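Local atomic coordinates of esterase (Thermotoga maritima, PDB entry 3DOH), a protein that probably hydrolyses carboxylic esters, acting as a thermostable esterase that joins an immunoglobulin-like domain to an alpha/beta-hydrolase domain. Residues 175-180 against 373-378; 201-206 against 364-369. All blocks are in the same frame, centred on the assembly; numbering follows the deposited sequence.

From the N terminus the chain first builds the immunoglobulin-like region and then enters the alpha/beta-hydrolase sheet. Strand 174-180 supplies the first half of contact 1, and soon afterwards the loop between helices 192-195 and 206-209 supplies the first half of contact 2. Most of the hydrolase fold follows before the chain returns. Helix 362-366 closes contact 2 first, and the next helix, 369-376, then closes contact 1, so the smaller loop is nested inside the larger. Contact 1 ties the last helix to the sheet; contact 2 ties the preceding helix to the 201-206 loop. W203 joins the two, its CZ3 lying 3.6 Å from L375 CD2.

Contact 1: 175-180 against 373-378; sequences PLVVFL and EWLFEQ
P175 and V177, two residues of one strand, meet L375 and F376 of segment 373-378, and everything that passes between the segments is apolar. V177 is the point where the two side chains of that segment converge. Its CG2 methyl lies 4.1 Å from F376 CZ and 4.3 Å from L375 CD2, approaching the phenyl ring obliquely, and the valine and phenylalanine side chains cross at about a right angle. With its CG1 anti to the backbone N (chi1 175°), V177 presents the other methyl, CG2, to the helix. P175 reaches the same ring from its edge, near the ring plane, with CB 4.1 Å from F376 CE1. A beta-branched valine suits a strand and offers a compact surface, while the long, flat phenylalanine can span the distance from helix to strand.

No hydrogen bond crosses between the segments. Within 373-378 the side chain of Q378 folds back, and its NE2 donates a hydrogen bond of 3.1 Å to W374 O, with an N-H...O angle of 158°. It is a second donor to a carbonyl that E377 N reaches weakly. The same NE2 sits over one face of the W374 indole, offset toward its rim.

In the alpha/beta-hydrolase fold this is the packing of the C-terminal helix on the central sheet. Strand 174-180 runs between strands 215-219 and 264-270; L375 also rests on strand 290-294, W374 meets W312 edge-to-face, and F376 stacks with H212.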
loop_
_atom_site.group_PDB
_atom_site.type_symbol
_atom_site.label_atom_id
_atom_site.label_comp_id
_atom_site.label_asym_id
_atom_site.label_seq_id
_atom_site.Cartn_x
_atom_site.Cartn_y
_atom_site.Cartn_z
ATOM N N PRO A 175 -23.498 45.360 -12.885
ATOM C CA PRO A 175 -22.046 45.393 -12.937
ATOM C C PRO A 175 -21.464 44.725 -14.173
ATOM O O PRO A 175 -22.103 43.848 -14.779
ATOM C CB PRO A 175 -21.650 44.536 -11.737
ATOM C CG PRO A 175 -22.830 44.558 -10.860
ATOM C CD PRO A 175 -23.985 44.612 -11.720
ATOM N N LEU A 176 -20.241 45.092 -14.523
ATOM C CA LEU A 176 -19.550 44.392 -15.575
ATOM C C LEU A 176 -18.252 43.901 -14.992
ATOM O O LEU A 176 -17.474 44.691 -14.410
ATOM C CB LEU A 176 -19.291 45.316 -16.770
ATOM C CG LEU A 176 -18.356 44.866 -17.900
ATOM C CD1 LEU A 176 -18.896 43.709 -18.733
ATOM C CD2 LEU A 176 -18.036 46.037 -18.808
ATOM N N VAL A 177 -18.007 42.601 -15.107
ATOM C CA VAL A 177 -16.670 42.117 -14.788
ATOM C C VAL A 177 -15.897 41.913 -16.088
ATOM O O VAL A 177 -16.350 41.171 -16.998
ATOM C CB VAL A 177 -16.686 40.826 -13.929
ATOM C CG1 VAL A 177 -15.255 40.304 -13.745
ATOM C CG2 VAL A 177 -17.367 41.054 -12.564
ATOM N N VAL A 178 -14.736 42.551 -16.192
ATOM C CA VAL A 178 -13.866 42.362 -17.348
ATOM C C VAL A 178 -12.638 41.534 -16.988
ATOM O O VAL A 178 -11.878 41.894 -16.088
ATOM C CB VAL A 178 -13.409 43.711 -17.937
ATOM C CG1 VAL A 178 -14.188 44.855 -17.306
ATOM C CG2 VAL A 178 -11.914 43.898 -17.733
ATOM N N PHE A 179 -12.445 40.423 -17.692
ATOM C CA PHE A 179 -11.331 39.523 -17.401
ATOM C C PHE A 179 -10.231 39.567 -18.470
ATOM O O PHE A 179 -10.499 39.353 -19.681
ATOM C CB PHE A 179 -11.834 38.071 -17.248
ATOM C CG PHE A 179 -10.711 37.043 -17.199
ATOM C CD1 PHE A 179 -9.736 37.097 -16.190
ATOM C CD2 PHE A 179 -10.603 36.061 -18.178
ATOM C CE1 PHE A 179 -8.680 36.188 -16.157
ATOM C CE2 PHE A 179 -9.544 35.155 -18.152
ATOM C CZ PHE A 179 -8.573 35.230 -17.133
ATOM N N LEU A 180 -8.995 39.811 -18.035
ATOM C CA LEU A 180 -7.856 39.731 -18.955
ATOM C C LEU A 180 -7.051 38.462 -18.733
ATOM O O LEU A 180 -6.465 38.268 -17.657
ATOM C CB LEU A 180 -6.952 40.927 -18.779
ATOM C CG LEU A 180 -7.633 42.281 -18.863
ATOM C CD1 LEU A 180 -6.594 43.380 -18.493
ATOM C CD2 LEU A 180 -8.278 42.504 -20.261
ATOM N N GLU A 373 -17.250 38.086 -3.137
ATOM C CA GLU A 373 -18.237 38.895 -2.429
ATOM C C GLU A 373 -17.733 40.308 -2.305
ATOM O O GLU A 373 -18.492 41.273 -2.568
ATOM C CB GLU A 373 -18.521 38.317 -1.044
ATOM C CG GLU A 373 -19.589 37.212 -1.041
ATOM C CD GLU A 373 -20.868 37.642 -1.768
ATOM O OE1 GLU A 373 -21.163 37.050 -2.837
ATOM O OE2 GLU A 373 -21.556 38.590 -1.291
ATOM N N TRP A 374 -16.451 40.435 -1.920
ATOM C CA TRP A 374 -15.837 41.721 -1.737
ATOM C C TRP A 374 -15.895 42.559 -3.015
ATOM O O TRP A 374 -16.113 43.769 -2.970
ATOM C CB TRP A 374 -14.397 41.533 -1.304
ATOM C CG TRP A 374 -13.599 42.824 -1.313
ATOM C CD1 TRP A 374 -13.495 43.732 -0.284
ATOM C CD2 TRP A 374 -12.795 43.361 -2.401
ATOM N NE1 TRP A 374 -12.664 44.767 -0.658
ATOM C CE2 TRP A 374 -12.224 44.565 -1.943
ATOM C CE3 TRP A 374 -12.467 42.915 -3.688
ATOM C CZ2 TRP A 374 -11.375 45.351 -2.750
ATOM C CZ3 TRP A 374 -11.616 43.709 -4.487
ATOM C CH2 TRP A 374 -11.095 44.905 -4.015
ATOM N N LEU A 375 -15.699 41.931 -4.172
ATOM C CA LEU A 375 -15.615 42.734 -5.383
ATOM C C LEU A 375 -16.972 43.371 -5.561
ATOM O O LEU A 375 -17.058 44.570 -5.844
ATOM C CB LEU A 375 -15.201 41.911 -6.590
ATOM C CG LEU A 375 -15.019 42.581 -7.961
ATOM C CD1 LEU A 375 -13.670 43.270 -8.062
ATOM C CD2 LEU A 375 -15.103 41.507 -8.990
ATOM N N PHE A 376 -18.019 42.583 -5.310
ATOM C CA PHE A 376 -19.384 43.073 -5.496
ATOM C C PHE A 376 -19.864 44.143 -4.513
ATOM O O PHE A 376 -20.829 44.851 -4.808
ATOM C CB PHE A 376 -20.421 41.942 -5.685
ATOM C CG PHE A 376 -20.301 41.281 -7.007
ATOM C CD1 PHE A 376 -20.532 41.997 -8.172
ATOM C CD2 PHE A 376 -19.893 39.968 -7.112
ATOM C CE1 PHE A 376 -20.389 41.406 -9.423
ATOM C CE2 PHE A 376 -19.745 39.380 -8.382
ATOM C CZ PHE A 376 -19.984 40.112 -9.535
ATOM N N GLU A 377 -19.222 44.286 -3.364
ATOM C CA GLU A 377 -19.624 45.413 -2.514
ATOM C C GLU A 377 -18.912 46.712 -2.914
ATOM O O GLU A 377 -19.063 47.741 -2.248
ATOM C CB GLU A 377 -19.547 45.088 -1.032
ATOM C CG GLU A 377 -18.444 44.099 -0.702
ATOM C CD GLU A 377 -18.651 43.360 0.629
ATOM O OE1 GLU A 377 -17.818 43.523 1.564
ATOM O OE2 GLU A 377 -19.649 42.614 0.734
ATOM N N GLN A 378 -18.161 46.698 -4.022
ATOM C CA GLN A 378 -17.501 47.941 -4.453
ATOM C C GLN A 378 -18.307 48.705 -5.507
ATOM O O GLN A 378 -19.152 48.123 -6.192
ATOM C CB GLN A 378 -16.078 47.705 -4.914
ATOM C CG GLN A 378 -15.211 46.899 -3.981
ATOM C CD GLN A 378 -15.183 47.366 -2.517
ATOM O OE1 GLN A 378 -15.070 48.559 -2.202
ATOM N NE2 GLN A 378 -15.258 46.403 -1.621
#

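Contact 2: 201-206 against 364-369; sequences VVWAQP and PTYENQ
W203 and Y366 touch obliquely, their side chains crossing at about a right angle. W203 CZ2 lies 3.9 Å from Y366 CE1 and 4.1 Å from Y366 CD1, so one carbon of the indole's six-membered ring rests against two neighbouring carbons of the tyrosine. The CB of W203 does not aim at the helix; the length of the indole carries its far end across. Its NE1 is taken up by G199 O, a bond that helps fix the ring's rotation.

V202 divides its two methyls between different tasks. CG1 stands above one face of the neighbouring indole, offset toward the rim, and touches the tyrosine ring at CD1, 4.3 Å away. With CG1 between the backbone N and the carbonyl carbon (chi1 62°), CG2 falls anti to the backbone N and packs instead on the backbone, 3.6 Å from Y366 O. A small branched residue is well suited to filling the angle between two large rings.

The side chain of Y366 extends from helix 362-366 to strand 264-270, which in this alpha/beta-hydrolase fold leads to the probable nucleophile elbow (GxSxG); its OH is hydrogen-bonded to T268 OG1. Tyrosine thus combines an apolar ring for V202 and W203 with a polar tip whose buried hydroxyl has a partner.

Helix 369-376, next in the chain, borders the contact through I372, which touches both V202 and W203, while the side chain of Q369 packs on T344 of a second subunit.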
loop_
_atom_site.group_PDB
_atom_site.type_symbol
_atom_site.label_atom_id
_atom_site.label_comp_id
_atom_site.label_asym_id
_atom_site.label_seq_id
_atom_site.Cartn_x
_atom_site.Cartn_y
_atom_site.Cartn_z
ATOM N N VAL A 201 -15.507 32.675 -15.999
ATOM C CA VAL A 201 -16.666 31.861 -15.863
ATOM C C VAL A 201 -17.219 31.850 -14.429
ATOM O O VAL A 201 -18.427 31.735 -14.207
ATOM C CB VAL A 201 -16.209 30.473 -16.361
ATOM C CG1 VAL A 201 -16.341 29.391 -15.322
ATOM C CG2 VAL A 201 -16.743 30.168 -17.753
ATOM N N VAL A 202 -16.354 32.019 -13.443
ATOM C CA VAL A 202 -16.807 32.007 -12.037
ATOM C C VAL A 202 -17.924 33.048 -11.856
ATOM O O VAL A 202 -18.971 32.751 -11.277
ATOM C CB VAL A 202 -15.614 32.192 -11.036
ATOM C CG1 VAL A 202 -14.912 33.547 -11.239
ATOM C CG2 VAL A 202 -16.069 32.007 -9.610
ATOM N N TRP A 203 -17.720 34.237 -12.427
ATOM C CA TRP A 203 -18.677 35.299 -12.273
ATOM C C TRP A 203 -19.979 34.893 -12.924
ATOM O O TRP A 203 -21.017 35.455 -12.664
ATOM C CB TRP A 203 -18.133 36.559 -12.883
ATOM C CG TRP A 203 -16.646 36.751 -12.545
ATOM C CD1 TRP A 203 -15.573 36.486 -13.367
ATOM C CD2 TRP A 203 -16.096 37.222 -11.306
ATOM N NE1 TRP A 203 -14.402 36.762 -12.707
ATOM C CE2 TRP A 203 -14.696 37.213 -11.441
ATOM C CE3 TRP A 203 -16.654 37.624 -10.087
ATOM C CZ2 TRP A 203 -13.841 37.611 -10.402
ATOM C CZ3 TRP A 203 -15.812 38.029 -9.058
ATOM C CH2 TRP A 203 -14.423 38.011 -9.219
ATOM N N ALA A 204 -19.930 33.855 -13.740
ATOM C CA ALA A 204 -21.093 33.517 -14.530
ATOM C C ALA A 204 -21.813 32.314 -13.967
ATOM O O ALA A 204 -22.899 31.976 -14.432
ATOM C CB ALA A 204 -20.708 33.316 -16.008
ATOM N N GLN A 205 -21.235 31.694 -12.948
ATOM C CA GLN A 205 -21.902 30.584 -12.245
ATOM C C GLN A 205 -23.241 30.992 -11.613
ATOM O O GLN A 205 -23.330 32.052 -11.030
ATOM C CB GLN A 205 -20.932 29.960 -11.232
ATOM C CG GLN A 205 -19.938 28.949 -11.906
ATOM C CD GLN A 205 -18.805 28.514 -10.991
ATOM O OE1 GLN A 205 -17.848 27.866 -11.449
ATOM N NE2 GLN A 205 -18.890 28.863 -9.678
ATOM N N PRO A 206 -24.324 30.216 -11.819
ATOM C CA PRO A 206 -25.572 30.442 -11.039
ATOM C C PRO A 206 -25.423 30.817 -9.559
ATOM O O PRO A 206 -26.054 31.777 -9.119
ATOM C CB PRO A 206 -26.326 29.133 -11.212
ATOM C CG PRO A 206 -25.956 28.739 -12.611
ATOM C CD PRO A 206 -24.515 29.140 -12.815
ATOM N N PRO A 364 -6.424 29.289 -6.485
ATOM C CA PRO A 364 -7.178 29.475 -5.246
ATOM C C PRO A 364 -7.942 30.776 -5.214
ATOM O O PRO A 364 -8.940 30.896 -4.486
ATOM C CB PRO A 364 -6.101 29.530 -4.164
ATOM C CG PRO A 364 -4.827 29.597 -4.859
ATOM C CD PRO A 364 -4.974 29.296 -6.283
ATOM N N THR A 365 -7.467 31.768 -5.958
ATOM C CA THR A 365 -8.028 33.103 -5.841
ATOM C C THR A 365 -9.455 33.120 -6.344
ATOM O O THR A 365 -10.330 33.592 -5.641
ATOM C CB THR A 365 -7.167 34.093 -6.593
ATOM O OG1 THR A 365 -5.864 34.040 -6.020
ATOM C CG2 THR A 365 -7.702 35.472 -6.483
ATOM N N TYR A 366 -9.689 32.584 -7.544
ATOM C CA TYR A 366 -11.047 32.503 -8.082
ATOM C C TYR A 366 -11.929 31.530 -7.321
ATOM O O TYR A 366 -13.158 31.525 -7.491
ATOM C CB TYR A 366 -11.060 32.242 -9.601
ATOM C CG TYR A 366 -10.509 33.432 -10.357
ATOM C CD1 TYR A 366 -10.947 34.721 -10.052
ATOM C CD2 TYR A 366 -9.523 33.287 -11.352
ATOM C CE1 TYR A 366 -10.434 35.834 -10.728
ATOM C CE2 TYR A 366 -9.001 34.423 -12.015
ATOM C CZ TYR A 366 -9.480 35.673 -11.698
ATOM O OH TYR A 366 -9.002 36.790 -12.316
ATOM N N GLU A 367 -11.312 30.733 -6.458
ATOM C CA GLU A 367 -12.075 29.854 -5.563
ATOM C C GLU A 367 -12.374 30.504 -4.197
ATOM O O GLU A 367 -13.001 29.893 -3.335
ATOM C CB GLU A 367 -11.434 28.452 -5.448
ATOM C CG GLU A 367 -11.443 27.607 -6.746
ATOM C CD GLU A 367 -12.845 27.447 -7.412
ATOM O OE1 GLU A 367 -13.696 26.705 -6.870
ATOM O OE2 GLU A 367 -13.090 28.048 -8.501
ATOM N N ASN A 368 -12.018 31.769 -4.035
ATOM C CA ASN A 368 -12.229 32.463 -2.773
ATOM C C ASN A 368 -13.557 33.258 -2.722
ATOM O O ASN A 368 -13.681 34.346 -3.333
ATOM C CB ASN A 368 -11.031 33.377 -2.570
ATOM C CG ASN A 368 -10.987 34.032 -1.205
ATOM O OD1 ASN A 368 -12.026 34.345 -0.592
ATOM N ND2 ASN A 368 -9.756 34.306 -0.742
ATOM N N GLN A 369 -14.544 32.723 -1.999
ATOM C CA GLN A 369 -15.887 33.333 -1.920
ATOM C C GLN A 369 -15.809 34.744 -1.320
ATOM O O GLN A 369 -16.589 35.619 -1.688
ATOM C CB GLN A 369 -16.933 32.416 -1.194
ATOM C CG GLN A 369 -18.254 33.169 -0.806
ATOM C CD GLN A 369 -19.471 32.275 -0.417
ATOM O OE1 GLN A 369 -19.314 31.198 0.167
ATOM N NE2 GLN A 369 -20.697 32.755 -0.726
#